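PDB 4RAA: putative exported protein from Bacteroides fragilis, which is of unknown function but folds as a six-bladed beta-propeller of the YWTD superfamily and is probably exported, perhaps as a lipoprotein. Local coordinates for residues A[44-49]-A[311-316]; A[54-59]-A[87-92]; A[91-96]-A[132-137]; A[141-146]-A[187-192]. One frame throughout, in Å; residues are numbered along the deposited sequence.

Interaction 1. Residues A[44-49]-A[311-316]; sequences GLIREL and GSVDDY
Glu48 reaches across to the turn in 311-316 and accepts a backbone N-H from it: Asp314 N donates to Glu48 OE2 at 2.7 Å, with 155° at the hydrogen. The N-H comes from above the carboxylate plane. On the way Glu48 also makes an apolar contact, CG lying 3.9 Å from Val313 CG1. A second patch joins Ile46 CD1 to Val313 CG2 at 4.2 Å. Gly311, having no side chain, comes close enough for its CA to make a C-H...O contact with Ile46 O, 3.5 Å away, and Arg47 NH1 lies 3.7 Å from the same CA.

Glu48 holds CG beside the backbone N (chi1 -62°) and is extended beyond it, which carries the carboxylate out to the turn. Val313 to Tyr316 form a type I' turn whose ends are joined by two backbone hydrogen bonds, neither of which uses Asp314 N. Arg47 bends at its second torsion, and Leu45 CD1 packs 3.6 Å above one face of its guanidinium group, offset toward its rim. Farther out, Glu48 OE1 forms a salt bridge with Lys68, and Ser312 OG is hydrogen-bonded to Glu260. A backbone bond between Ile46 and Ile310 adds to the join. Strand 45-49, paired in its sheet with 52-57, and strand 312-313, beside 316-321, edge different blades, consistent with first and last blades closing the propeller ring; the last also holds strand 25-31.

Interaction 2. Residues A[54-59]-A[87-92]; sequences LILDSA and ILLSSF
Leu56 turns its CG anti to the backbone N (chi1 173°), which sends its two methyl groups toward 87-92, while Phe92 places CG between its own backbone N and carbonyl carbon (chi1 67°), lifting the ring toward 54-59. The ring is thereby met by both leucines of strand 54-57. Leu56 CB sits at the ring edge, near its plane, 3.7 Å from Phe92 CE1. Leu54 meets the ring obliquely, across CZ from Leu56, its CD2 3.8 Å from Phe92 CE2.

The branched end of Leu56 divides its contacts. CD1 meets Leu89, 3.6 Å from its CB, and CD2 lies over the backbone, 4.0 Å from Ser91 N. At the end of the contact, where the strand gives way to a loop, Ser58 CB comes within 4.0 Å of Leu89 O. Leucine and phenylalanine suit this buried interface, which has no hydrogen bond across it. Strict alternation is interrupted here: Ser90 and Ser91, next to each other, both turn away from 54-59, Ser90 OG bonding to Ser132 O and Ser91 OG to Gln187.

The strand axes stand 8.1 Å apart and run nearly antiparallel, a spacing too wide for backbone pairing but right for two sheets stacked through side chains. Such face-to-face apolar packing is how consecutive blades of a beta-propeller meet: 52-57 lies in one four-stranded unit, and 85-94 begins the next.

Interaction 3. Residues A[91-96]-A[132-137]; sequences SFFVDN and SCCLQL
Gln136 crosses to Asn96 along its whole length. Its CG stands anti to the backbone N (chi1 -168°) and the chain stays extended beyond it. CB faces Asn96 OD1; CG and CD lie against the Asn96 amide, whose plane is turned 40° from that of Gln136. At the tip, OE1 accepts the backbone N-H of Asn96: Asn96 N to Gln136 OE1 is 2.7 Å, nearly straight at the hydrogen (179°) and almost along the C=O axis. Gln136 OE1 also lies 3.4 Å from Asp95 CB, while NE2 turns to Gly140 O. Asn96 answers with a bond of its own, ND2 to Leu137 O at 3.2 Å; the acceptor lies close to the Asn96 amide plane, but the donor stands above the Leu137 carbonyl plane.

Farther along, Phe93 fills the space between the strands. Cys134 SG lies obliquely to the ring, 4.4 Å from the Phe93 centroid, and Leu135 CD2 packs 3.9 Å from Phe93 CB. At the other end a water bridges the two segments, donating to Ser91 OG, a partner of Gln187, at 2.9 Å and accepting from Cys134 N at 3.0 Å.

Strands 91-94 and 134-136 run nearly parallel as the first strands of successive blade sheets, but their axes are 6.6 Å apart. With no direct backbone bond between them, the polar links that join the segments are side-chain amide bonds at one end and a water at the other, with the Phe93 ring and the Cys134 sulfur packed between.

Interaction 4. Residues A[141-146]-A[187-192]; sequences NLLWNS and QMIYKV
Ile189 packs closely against strand 142-145, with CG2 3.6 Å from Leu143 CD2, the two side chains meeting at a slant. Both are branched aliphatic residues, fitting a buried place between sheets. The other arm of Ile189 ends against the strand's backbone, CD1 lying 4.1 Å from Asn145 N. Ile189 CG1 lies beside the backbone N (chi1 -44°), which directs CD1 to that peptide while CG2 keeps to Leu143. Next to it Met188, a selenomethionine, folds back at its second and third torsions and crosses Asn145 at about a right angle: SE is 3.7 Å from Asn145 CB, and CE is 3.5 Å from Asn145 ND2. Asn145 OD1 is taken by the backbone N-H groups of Ser132 and Cys133, a role that fits an amide next to apolar neighbours.

This is blade-to-blade packing of the propeller, strand 142-145 being second in its sheet and 189-192 the edge strand of the following one.

The contact then opens out. The strand axes, 9.2 Å apart at their closest, diverge from antiparallel, and no residue beyond Ile189 meets 141-146. Lys191 and Val192 are partly exposed there, whereas at the Ile189 end Gln187 NE2 donates to Ile189 O at 3.2 Å.

Overall arrangement
The four contacts follow the propeller from blade to blade. Interactions 2, 3 and 4 lie within the long chain loop that interaction 1 closes by joining 44-49 to 311-316. Interaction 1 passes to interaction 2 through a backbone bond, Arg47 O to Leu54 N at 2.8 Å. Interactions 2 and 3 share Ser91 and Phe92, so one strand serves a seam on either side. Interactions 3 and 4 are the closest pair, their centres about 7 Å apart, linked by Leu135 O to Leu143 N at 2.8 Å. Gln187 OE1 meets Ser91 OG at 2.6 Å, tying interaction 4 to both 2 and 3. The protein's function is unknown, so no site can be assigned to these contacts.

Interaction 1. Residues A[44-49]-A[311-316]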
loop_
_atom_site.group_PDB
_atom_site.type_symbol
_atom_site.label_atom_id
_atom_site.label_comp_id
_atom_site.label_asym_id
_atom_site.label_seq_id
_atom_site.Cartn_x
_atom_site.Cartn_y
_atom_site.Cartn_z
ATOM N N GLY A 44 16.517 -12.906 -16.783
ATOM C CA GLY A 44 16.586 -13.314 -15.381
ATOM C C GLY A 44 15.490 -14.255 -14.933
ATOM O O GLY A 44 15.780 -15.288 -14.335
ATOM N N LEU A 45 14.239 -13.890 -15.225
ATOM C CA LEU A 45 13.058 -14.656 -14.816
ATOM C C LEU A 45 12.029 -14.663 -15.942
ATOM O O LEU A 45 11.918 -13.677 -16.668
ATOM C CB LEU A 45 12.482 -14.009 -13.551
ATOM C CG LEU A 45 11.179 -14.493 -12.895
ATOM C CD1 LEU A 45 11.224 -15.962 -12.470
ATOM C CD2 LEU A 45 10.855 -13.605 -11.695
ATOM N N ILE A 46 11.283 -15.763 -16.075
ATOM C CA ILE A 46 10.253 -15.906 -17.115
ATOM C C ILE A 46 9.005 -16.651 -16.605
ATOM O O ILE A 46 9.135 -17.633 -15.894
ATOM C CB ILE A 46 10.843 -16.561 -18.389
ATOM C CG1 ILE A 46 9.874 -16.456 -19.574
ATOM C CG2 ILE A 46 11.252 -18.013 -18.148
ATOM C CD1 ILE A 46 10.499 -16.855 -20.894
ATOM N N ARG A 47 7.815 -16.151 -16.973
ATOM C CA ARG A 47 6.518 -16.714 -16.580
ATOM C C ARG A 47 5.518 -16.651 -17.735
ATOM O O ARG A 47 5.530 -15.687 -18.497
ATOM C CB ARG A 47 5.911 -15.921 -15.405
ATOM C CG ARG A 47 6.718 -15.873 -14.111
ATOM C CD ARG A 47 6.893 -17.243 -13.480
ATOM N NE ARG A 47 7.555 -17.186 -12.168
ATOM C CZ ARG A 47 8.131 -18.218 -11.524
ATOM N NH1 ARG A 47 8.206 -19.445 -12.066
ATOM N NH2 ARG A 47 8.679 -18.016 -10.315
ATOM N N GLU A 48 4.655 -17.670 -17.842
ATOM C CA GLU A 48 3.577 -17.703 -18.842
ATOM C C GLU A 48 2.403 -16.874 -18.327
ATOM O O GLU A 48 2.194 -16.788 -17.124
ATOM C CB GLU A 48 3.041 -19.125 -19.093
ATOM C CG GLU A 48 4.016 -20.160 -19.643
ATOM C CD GLU A 48 3.309 -21.453 -20.075
ATOM O OE1 GLU A 48 2.476 -21.410 -21.009
ATOM O OE2 GLU A 48 3.600 -22.526 -19.503
ATOM N N LEU A 49 1.633 -16.291 -19.243
ATOM C CA LEU A 49 0.416 -15.523 -18.910
ATOM C C LEU A 49 -0.409 -15.385 -20.184
ATOM O O LEU A 49 -0.060 -14.577 -21.058
ATOM C CB LEU A 49 0.755 -14.148 -18.325
ATOM C CG LEU A 49 -0.421 -13.210 -18.009
ATOM C CD1 LEU A 49 -1.364 -13.844 -16.994
ATOM C CD2 LEU A 49 0.088 -11.860 -17.529
ATOM N N GLY A 311 12.105 -20.108 -13.872
ATOM C CA GLY A 311 10.801 -20.333 -14.529
ATOM C C GLY A 311 10.861 -21.327 -15.695
ATOM O O GLY A 311 11.938 -21.662 -16.206
ATOM N N SER A 312 9.685 -21.794 -16.105
ATOM C CA SER A 312 9.509 -22.723 -17.226
ATOM C C SER A 312 8.279 -22.343 -18.068
ATOM O O SER A 312 7.471 -21.503 -17.654
ATOM C CB SER A 312 9.422 -24.163 -16.719
ATOM O OG SER A 312 8.509 -24.285 -15.648
ATOM N N VAL A 313 8.166 -22.945 -19.255
ATOM C CA VAL A 313 7.090 -22.651 -20.224
ATOM C C VAL A 313 6.584 -23.966 -20.826
ATOM O O VAL A 313 7.320 -24.607 -21.579
ATOM C CB VAL A 313 7.625 -21.725 -21.356
ATOM C CG1 VAL A 313 6.545 -21.401 -22.394
ATOM C CG2 VAL A 313 8.224 -20.440 -20.780
ATOM N N ASP A 314 5.353 -24.374 -20.491
ATOM C CA ASP A 314 4.762 -25.650 -20.969
ATOM C C ASP A 314 5.736 -26.807 -20.597
ATOM O O ASP A 314 6.129 -27.627 -21.444
ATOM C CB ASP A 314 4.449 -25.544 -22.489
ATOM C CG ASP A 314 3.757 -26.783 -23.066
ATOM O OD1 ASP A 314 3.013 -27.481 -22.337
ATOM O OD2 ASP A 314 3.979 -27.050 -24.269
ATOM N N ASP A 315 6.170 -26.792 -19.331
ATOM C CA ASP A 315 7.149 -27.733 -18.776
ATOM C C ASP A 315 8.557 -27.739 -19.453
ATOM O O ASP A 315 9.322 -28.688 -19.252
ATOM C CB ASP A 315 6.543 -29.154 -18.679
ATOM C CG ASP A 315 5.316 -29.233 -17.741
ATOM O OD1 ASP A 315 5.085 -28.334 -16.902
ATOM O OD2 ASP A 315 4.588 -30.248 -17.822
ATOM N N TYR A 316 8.903 -26.692 -20.218
ATOM C CA TYR A 316 10.237 -26.546 -20.848
ATOM C C TYR A 316 11.094 -25.595 -20.006
ATOM O O TYR A 316 10.628 -24.526 -19.619
ATOM C CB TYR A 316 10.189 -25.986 -22.289
ATOM C CG TYR A 316 9.780 -26.948 -23.393
ATOM C CD1 TYR A 316 10.738 -27.734 -24.060
ATOM C CD2 TYR A 316 8.445 -27.048 -23.809
ATOM C CE1 TYR A 316 10.373 -28.603 -25.085
ATOM C CE2 TYR A 316 8.068 -27.919 -24.833
ATOM C CZ TYR A 316 9.032 -28.689 -25.470
ATOM O OH TYR A 316 8.648 -29.543 -26.473
#

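Interaction 2. Residues A[54-59]-A[87-92]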
loop_
_atom_site.group_PDB
_atom_site.type_symbol
_atom_site.label_atom_id
_atom_site.label_comp_id
_atom_site.label_asym_id
_atom_site.label_seq_id
_atom_site.Cartn_x
_atom_site.Cartn_y
_atom_site.Cartn_z
ATOM N N LEU A 54 6.123 -13.316 -19.939
ATOM C CA LEU A 54 6.584 -12.209 -19.095
ATOM C C LEU A 54 8.072 -12.458 -18.838
ATOM O O LEU A 54 8.416 -13.496 -18.280
ATOM C CB LEU A 54 5.793 -12.117 -17.779
ATOM C CG LEU A 54 4.486 -11.315 -17.806
ATOM C CD1 LEU A 54 3.585 -11.670 -18.977
ATOM C CD2 LEU A 54 3.752 -11.477 -16.481
ATOM N N ILE A 55 8.936 -11.534 -19.270
ATOM C CA ILE A 55 10.398 -11.642 -19.112
ATOM C C ILE A 55 10.926 -10.449 -18.330
ATOM O O ILE A 55 10.639 -9.311 -18.695
ATOM C CB ILE A 55 11.116 -11.711 -20.487
ATOM C CG1 ILE A 55 10.784 -13.045 -21.173
ATOM C CG2 ILE A 55 12.641 -11.550 -20.346
ATOM C CD1 ILE A 55 11.282 -13.185 -22.596
ATOM N N LEU A 56 11.721 -10.731 -17.291
ATOM C CA LEU A 56 12.403 -9.717 -16.485
ATOM C C LEU A 56 13.889 -9.706 -16.832
ATOM O O LEU A 56 14.542 -10.742 -16.773
ATOM C CB LEU A 56 12.247 -10.013 -15.002
ATOM C CG LEU A 56 13.022 -9.173 -13.981
ATOM C CD1 LEU A 56 12.782 -7.684 -14.167
ATOM C CD2 LEU A 56 12.619 -9.618 -12.586
ATOM N N ASP A 57 14.401 -8.533 -17.190
ATOM C CA ASP A 57 15.810 -8.319 -17.493
ATOM C C ASP A 57 16.396 -7.742 -16.211
ATOM O O ASP A 57 16.538 -6.531 -16.086
ATOM C CB ASP A 57 15.945 -7.369 -18.702
ATOM C CG ASP A 57 17.389 -6.993 -19.033
ATOM O OD1 ASP A 57 18.327 -7.498 -18.387
ATOM O OD2 ASP A 57 17.583 -6.180 -19.966
ATOM N N SER A 58 16.755 -8.618 -15.269
ATOM C CA SER A 58 17.307 -8.194 -13.954
ATOM C C SER A 58 18.683 -7.488 -14.000
ATOM O O SER A 58 19.131 -6.952 -12.980
ATOM C CB SER A 58 17.306 -9.359 -12.950
ATOM O OG SER A 58 17.878 -10.523 -13.513
ATOM N N ALA A 59 19.341 -7.499 -15.161
ATOM C CA ALA A 59 20.579 -6.763 -15.372
ATOM C C ALA A 59 20.269 -5.264 -15.542
ATOM O O ALA A 59 20.883 -4.439 -14.869
ATOM C CB ALA A 59 21.313 -7.305 -16.585
ATOM N N ILE A 87 13.608 1.046 -10.354
ATOM C CA ILE A 87 15.084 1.114 -10.520
ATOM C C ILE A 87 15.713 -0.271 -10.604
ATOM O O ILE A 87 16.522 -0.502 -11.500
ATOM C CB ILE A 87 15.790 1.977 -9.420
ATOM C CG1 ILE A 87 15.787 3.468 -9.793
ATOM C CG2 ILE A 87 17.283 1.655 -9.264
ATOM C CD1 ILE A 87 14.430 4.084 -10.002
ATOM N N LEU A 88 15.390 -1.155 -9.659
ATOM C CA LEU A 88 15.998 -2.491 -9.606
ATOM C C LEU A 88 15.030 -3.600 -9.150
ATOM O O LEU A 88 14.810 -3.820 -7.953
ATOM C CB LEU A 88 17.256 -2.470 -8.721
ATOM C CG LEU A 88 18.198 -3.686 -8.851
ATOM C CD1 LEU A 88 18.934 -3.683 -10.192
ATOM C CD2 LEU A 88 19.194 -3.709 -7.702
ATOM N N LEU A 89 14.479 -4.295 -10.141
ATOM C CA LEU A 89 13.569 -5.409 -9.953
ATOM C C LEU A 89 14.320 -6.707 -9.675
ATOM O O LEU A 89 15.244 -7.054 -10.398
ATOM C CB LEU A 89 12.667 -5.582 -11.192
ATOM C CG LEU A 89 11.317 -4.858 -11.217
ATOM C CD1 LEU A 89 11.373 -3.482 -10.601
ATOM C CD2 LEU A 89 10.748 -4.816 -12.634
ATOM N N SER A 90 13.908 -7.401 -8.618
ATOM C CA SER A 90 14.431 -8.710 -8.241
ATOM C C SER A 90 13.476 -9.836 -8.627
ATOM O O SER A 90 13.923 -10.944 -8.887
ATOM C CB SER A 90 14.660 -8.760 -6.735
ATOM O OG SER A 90 13.476 -8.394 -6.059
ATOM N N SER A 91 12.173 -9.567 -8.645
ATOM C CA SER A 91 11.168 -10.587 -8.948
ATOM C C SER A 91 9.779 -9.989 -9.225
ATOM O O SER A 91 9.568 -8.784 -9.104
ATOM C CB SER A 91 11.047 -11.557 -7.754
ATOM O OG SER A 91 10.177 -12.623 -8.049
ATOM N N PHE A 92 8.852 -10.857 -9.620
ATOM C CA PHE A 92 7.440 -10.497 -9.801
ATOM C C PHE A 92 6.555 -11.753 -9.716
ATOM O O PHE A 92 7.056 -12.869 -9.657
ATOM C CB PHE A 92 7.215 -9.741 -11.125
ATOM C CG PHE A 92 7.456 -10.578 -12.355
ATOM C CD1 PHE A 92 8.737 -10.728 -12.877
ATOM C CD2 PHE A 92 6.395 -11.239 -12.989
ATOM C CE1 PHE A 92 8.960 -11.515 -14.006
ATOM C CE2 PHE A 92 6.617 -12.030 -14.113
ATOM C CZ PHE A 92 7.902 -12.166 -14.627
#

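Interaction 3. Residues A[91-96]-A[132-137]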
loop_
_atom_site.group_PDB
_atom_site.type_symbol
_atom_site.label_atom_id
_atom_site.label_comp_id
_atom_site.label_asym_id
_atom_site.label_seq_id
_atom_site.Cartn_x
_atom_site.Cartn_y
_atom_site.Cartn_z
ATOM N N SER A 91 12.173 -9.567 -8.645
ATOM C CA SER A 91 11.168 -10.587 -8.948
ATOM C C SER A 91 9.779 -9.989 -9.225
ATOM O O SER A 91 9.568 -8.784 -9.104
ATOM C CB SER A 91 11.047 -11.557 -7.754
ATOM O OG SER A 91 10.177 -12.623 -8.049
ATOM N N PHE A 92 8.852 -10.857 -9.620
ATOM C CA PHE A 92 7.440 -10.497 -9.801
ATOM C C PHE A 92 6.555 -11.753 -9.716
ATOM O O PHE A 92 7.056 -12.869 -9.657
ATOM C CB PHE A 92 7.215 -9.741 -11.125
ATOM C CG PHE A 92 7.456 -10.578 -12.355
ATOM C CD1 PHE A 92 8.737 -10.728 -12.877
ATOM C CD2 PHE A 92 6.395 -11.239 -12.989
ATOM C CE1 PHE A 92 8.960 -11.515 -14.006
ATOM C CE2 PHE A 92 6.617 -12.030 -14.113
ATOM C CZ PHE A 92 7.902 -12.166 -14.627
ATOM N N PHE A 93 5.245 -11.561 -9.688
ATOM C CA PHE A 93 4.297 -12.689 -9.696
ATOM C C PHE A 93 2.950 -12.239 -10.220
ATOM O O PHE A 93 2.671 -11.041 -10.266
ATOM C CB PHE A 93 4.176 -13.385 -8.319
ATOM C CG PHE A 93 3.518 -12.549 -7.244
ATOM C CD1 PHE A 93 4.266 -11.644 -6.477
ATOM C CD2 PHE A 93 2.146 -12.691 -6.965
ATOM C CE1 PHE A 93 3.656 -10.887 -5.473
ATOM C CE2 PHE A 93 1.538 -11.930 -5.969
ATOM C CZ PHE A 93 2.289 -11.026 -5.227
ATOM N N VAL A 94 2.151 -13.212 -10.645
ATOM C CA VAL A 94 0.805 -12.988 -11.165
ATOM C C VAL A 94 -0.103 -13.557 -10.087
ATOM O O VAL A 94 0.163 -14.664 -9.610
ATOM C CB VAL A 94 0.610 -13.733 -12.510
ATOM C CG1 VAL A 94 -0.815 -13.565 -13.046
ATOM C CG2 VAL A 94 1.648 -13.259 -13.530
ATOM N N ASP A 95 -1.163 -12.837 -9.696
ATOM C CA ASP A 95 -2.057 -13.367 -8.664
ATOM C C ASP A 95 -2.828 -14.571 -9.223
ATOM O O ASP A 95 -2.938 -14.737 -10.446
ATOM C CB ASP A 95 -2.968 -12.295 -8.014
ATOM C CG ASP A 95 -4.144 -11.870 -8.880
ATOM O OD1 ASP A 95 -3.896 -11.379 -10.008
ATOM O OD2 ASP A 95 -5.310 -11.979 -8.405
ATOM N N ASN A 96 -3.331 -15.407 -8.319
ATOM C CA ASN A 96 -4.061 -16.630 -8.685
ATOM C C ASN A 96 -5.267 -16.375 -9.609
ATOM O O ASN A 96 -5.525 -17.179 -10.497
ATOM C CB ASN A 96 -4.502 -17.405 -7.426
ATOM C CG ASN A 96 -3.328 -17.861 -6.551
ATOM O OD1 ASN A 96 -2.168 -17.920 -6.987
ATOM N ND2 ASN A 96 -3.634 -18.180 -5.297
ATOM N N SER A 132 13.304 -9.940 -1.417
ATOM C CA SER A 132 13.544 -9.873 -2.885
ATOM C C SER A 132 12.544 -10.625 -3.776
ATOM O O SER A 132 12.403 -10.307 -4.952
ATOM C CB SER A 132 14.949 -10.411 -3.209
ATOM O OG SER A 132 15.064 -11.804 -2.957
ATOM N N CYS A 133 11.824 -11.581 -3.213
ATOM C CA CYS A 133 11.006 -12.486 -3.999
ATOM C C CYS A 133 9.765 -12.925 -3.211
ATOM O O CYS A 133 9.860 -13.125 -1.997
ATOM C CB CYS A 133 11.952 -13.626 -4.397
ATOM S SG CYS A 133 11.325 -15.290 -4.319
ATOM N N CYS A 134 8.623 -13.041 -3.911
ATOM C CA CYS A 134 7.317 -13.389 -3.320
ATOM C C CYS A 134 6.425 -14.218 -4.254
ATOM O O CYS A 134 6.580 -14.157 -5.469
ATOM C CB CYS A 134 6.572 -12.094 -2.937
ATOM S SG CYS A 134 4.876 -12.253 -2.295
ATOM N N LEU A 135 5.492 -14.975 -3.668
ATOM C CA LEU A 135 4.501 -15.784 -4.413
ATOM C C LEU A 135 3.204 -15.984 -3.627
ATOM O O LEU A 135 3.238 -16.155 -2.397
ATOM C CB LEU A 135 5.070 -17.155 -4.804
ATOM C CG LEU A 135 5.794 -17.310 -6.145
ATOM C CD1 LEU A 135 6.407 -18.699 -6.197
ATOM C CD2 LEU A 135 4.858 -17.087 -7.341
ATOM N N GLN A 136 2.074 -15.989 -4.340
ATOM C CA GLN A 136 0.769 -16.162 -3.707
ATOM C C GLN A 136 0.495 -17.647 -3.506
ATOM O O GLN A 136 0.541 -18.414 -4.464
ATOM C CB GLN A 136 -0.357 -15.524 -4.538
ATOM C CG GLN A 136 -1.670 -15.432 -3.765
ATOM C CD GLN A 136 -2.773 -14.671 -4.480
ATOM O OE1 GLN A 136 -2.970 -14.810 -5.680
ATOM N NE2 GLN A 136 -3.522 -13.889 -3.728
ATOM N N LEU A 137 0.223 -18.040 -2.262
ATOM C CA LEU A 137 -0.155 -19.423 -1.911
ATOM C C LEU A 137 -1.599 -19.633 -2.369
ATOM O O LEU A 137 -2.363 -18.668 -2.397
ATOM C CB LEU A 137 -0.070 -19.647 -0.399
ATOM C CG LEU A 137 1.312 -19.451 0.240
ATOM C CD1 LEU A 137 1.195 -19.420 1.760
ATOM C CD2 LEU A 137 2.307 -20.506 -0.232
HETATM O O HOH W 1 7.851 -11.790 -6.511
#

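Interaction 4. Residues A[141-146]-A[187-192]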
loop_
_atom_site.group_PDB
_atom_site.type_symbol
_atom_site.label_atom_id
_atom_site.label_comp_id
_atom_site.label_asym_id
_atom_site.label_seq_id
_atom_site.Cartn_x
_atom_site.Cartn_y
_atom_site.Cartn_z
ATOM N N ASN A 141 -2.844 -16.136 0.722
ATOM C CA ASN A 141 -1.771 -15.496 1.482
ATOM C C ASN A 141 -0.490 -15.475 0.655
ATOM O O ASN A 141 -0.343 -16.227 -0.315
ATOM C CB ASN A 141 -1.510 -16.239 2.791
ATOM C CG ASN A 141 -2.722 -16.283 3.699
ATOM O OD1 ASN A 141 -3.517 -15.343 3.754
ATOM N ND2 ASN A 141 -2.868 -17.381 4.424
ATOM N N LEU A 142 0.458 -14.655 1.085
ATOM C CA LEU A 142 1.685 -14.399 0.338
ATOM C C LEU A 142 2.895 -15.003 1.036
ATOM O O LEU A 142 3.026 -14.854 2.249
ATOM C CB LEU A 142 1.859 -12.879 0.213
ATOM C CG LEU A 142 0.631 -12.103 -0.306
ATOM C CD1 LEU A 142 0.819 -10.604 -0.115
ATOM C CD2 LEU A 142 0.320 -12.451 -1.758
ATOM N N LEU A 143 3.753 -15.697 0.276
ATOM C CA LEU A 143 5.019 -16.245 0.792
ATOM C C LEU A 143 6.123 -15.333 0.296
ATOM O O LEU A 143 6.256 -15.152 -0.909
ATOM C CB LEU A 143 5.285 -17.671 0.300
ATOM C CG LEU A 143 6.596 -18.348 0.753
ATOM C CD1 LEU A 143 6.653 -18.506 2.269
ATOM C CD2 LEU A 143 6.774 -19.703 0.084
ATOM N N TRP A 144 6.884 -14.760 1.230
ATOM C CA TRP A 144 8.033 -13.889 0.952
ATOM C C TRP A 144 9.281 -14.524 1.565
ATOM O O TRP A 144 9.168 -15.289 2.537
ATOM C CB TRP A 144 7.888 -12.539 1.654
ATOM C CG TRP A 144 6.660 -11.761 1.420
ATOM C CD1 TRP A 144 5.428 -11.972 1.981
ATOM C CD2 TRP A 144 6.557 -10.561 0.664
ATOM N NE1 TRP A 144 4.551 -11.000 1.575
ATOM C CE2 TRP A 144 5.216 -10.117 0.768
ATOM C CE3 TRP A 144 7.464 -9.820 -0.110
ATOM C CZ2 TRP A 144 4.757 -8.969 0.126
ATOM C CZ3 TRP A 144 7.012 -8.677 -0.757
ATOM C CH2 TRP A 144 5.658 -8.256 -0.630
ATOM N N ASN A 145 10.454 -14.180 1.026
ATOM C CA ASN A 145 11.721 -14.613 1.610
ATOM C C ASN A 145 12.173 -13.500 2.556
ATOM O O ASN A 145 11.779 -12.349 2.372
ATOM C CB ASN A 145 12.779 -14.968 0.537
ATOM C CG ASN A 145 13.433 -13.745 -0.121
ATOM O OD1 ASN A 145 12.761 -12.814 -0.568
ATOM N ND2 ASN A 145 14.750 -13.771 -0.217
ATOM N N SER A 146 12.973 -13.852 3.566
ATOM C CA SER A 146 13.517 -12.897 4.555
ATOM C C SER A 146 15.005 -12.606 4.320
ATOM O O SER A 146 15.841 -13.457 4.613
ATOM C CB SER A 146 13.327 -13.438 5.983
ATOM O OG SER A 146 14.110 -12.718 6.935
ATOM N N GLN A 187 15.894 -15.967 -6.786
ATOM C CA GLN A 187 14.534 -16.541 -6.781
ATOM C C GLN A 187 14.667 -17.990 -6.244
ATOM O O GLN A 187 15.175 -18.868 -6.945
ATOM C CB GLN A 187 13.967 -16.516 -8.219
ATOM C CG GLN A 187 12.511 -16.930 -8.406
ATOM C CD GLN A 187 11.511 -15.871 -8.000
ATOM O OE1 GLN A 187 11.802 -14.673 -8.038
ATOM N NE2 GLN A 187 10.305 -16.310 -7.634
HETATM N N MSE A 188 14.197 -18.232 -5.022
HETATM C CA MSE A 188 14.281 -19.565 -4.351
HETATM C C MSE A 188 12.925 -20.027 -3.850
HETATM O O MSE A 188 12.808 -20.743 -2.846
HETATM C CB MSE A 188 15.403 -19.570 -3.295
HETATM C CG MSE A 188 15.132 -18.959 -1.904
HETATM SE SE MSE A 188 14.465 -17.115 -1.993
HETATM C CE MSE A 188 16.191 -16.202 -2.202
ATOM N N ILE A 189 11.892 -19.622 -4.587
ATOM C CA ILE A 189 10.504 -19.966 -4.321
ATOM C C ILE A 189 9.869 -20.185 -5.692
ATOM O O ILE A 189 10.099 -19.368 -6.611
ATOM C CB ILE A 189 9.734 -18.824 -3.626
ATOM C CG1 ILE A 189 10.546 -18.184 -2.497
ATOM C CG2 ILE A 189 8.411 -19.344 -3.072
ATOM C CD1 ILE A 189 9.819 -17.046 -1.810
ATOM N N TYR A 190 9.091 -21.264 -5.831
ATOM C CA TYR A 190 8.398 -21.580 -7.092
ATOM C C TYR A 190 7.108 -22.383 -6.894
ATOM O O TYR A 190 6.835 -22.905 -5.796
ATOM C CB TYR A 190 9.344 -22.297 -8.075
ATOM C CG TYR A 190 9.858 -23.659 -7.642
ATOM C CD1 TYR A 190 9.059 -24.797 -7.777
ATOM C CD2 TYR A 190 11.167 -23.827 -7.143
ATOM C CE1 TYR A 190 9.509 -26.052 -7.397
ATOM C CE2 TYR A 190 11.633 -25.091 -6.764
ATOM C CZ TYR A 190 10.791 -26.202 -6.900
ATOM O OH TYR A 190 11.184 -27.466 -6.547
ATOM N N LYS A 191 6.338 -22.470 -7.984
ATOM C CA LYS A 191 5.085 -23.211 -8.038
ATOM C C LYS A 191 5.167 -24.440 -8.955
ATOM O O LYS A 191 5.979 -24.488 -9.893
ATOM C CB LYS A 191 3.919 -22.315 -8.497
ATOM C CG LYS A 191 3.392 -21.347 -7.439
ATOM C CD LYS A 191 1.991 -20.800 -7.748
ATOM C CE LYS A 191 1.956 -19.914 -8.991
ATOM N NZ LYS A 191 0.601 -19.345 -9.228
ATOM N N VAL A 192 4.355 -25.444 -8.611
ATOM C CA VAL A 192 4.134 -26.666 -9.395
ATOM C C VAL A 192 2.648 -26.921 -9.160
ATOM O O VAL A 192 2.250 -27.422 -8.091
ATOM C CB VAL A 192 5.003 -27.866 -8.955
ATOM C CG1 VAL A 192 4.637 -29.121 -9.748
ATOM C CG2 VAL A 192 6.490 -27.542 -9.115
#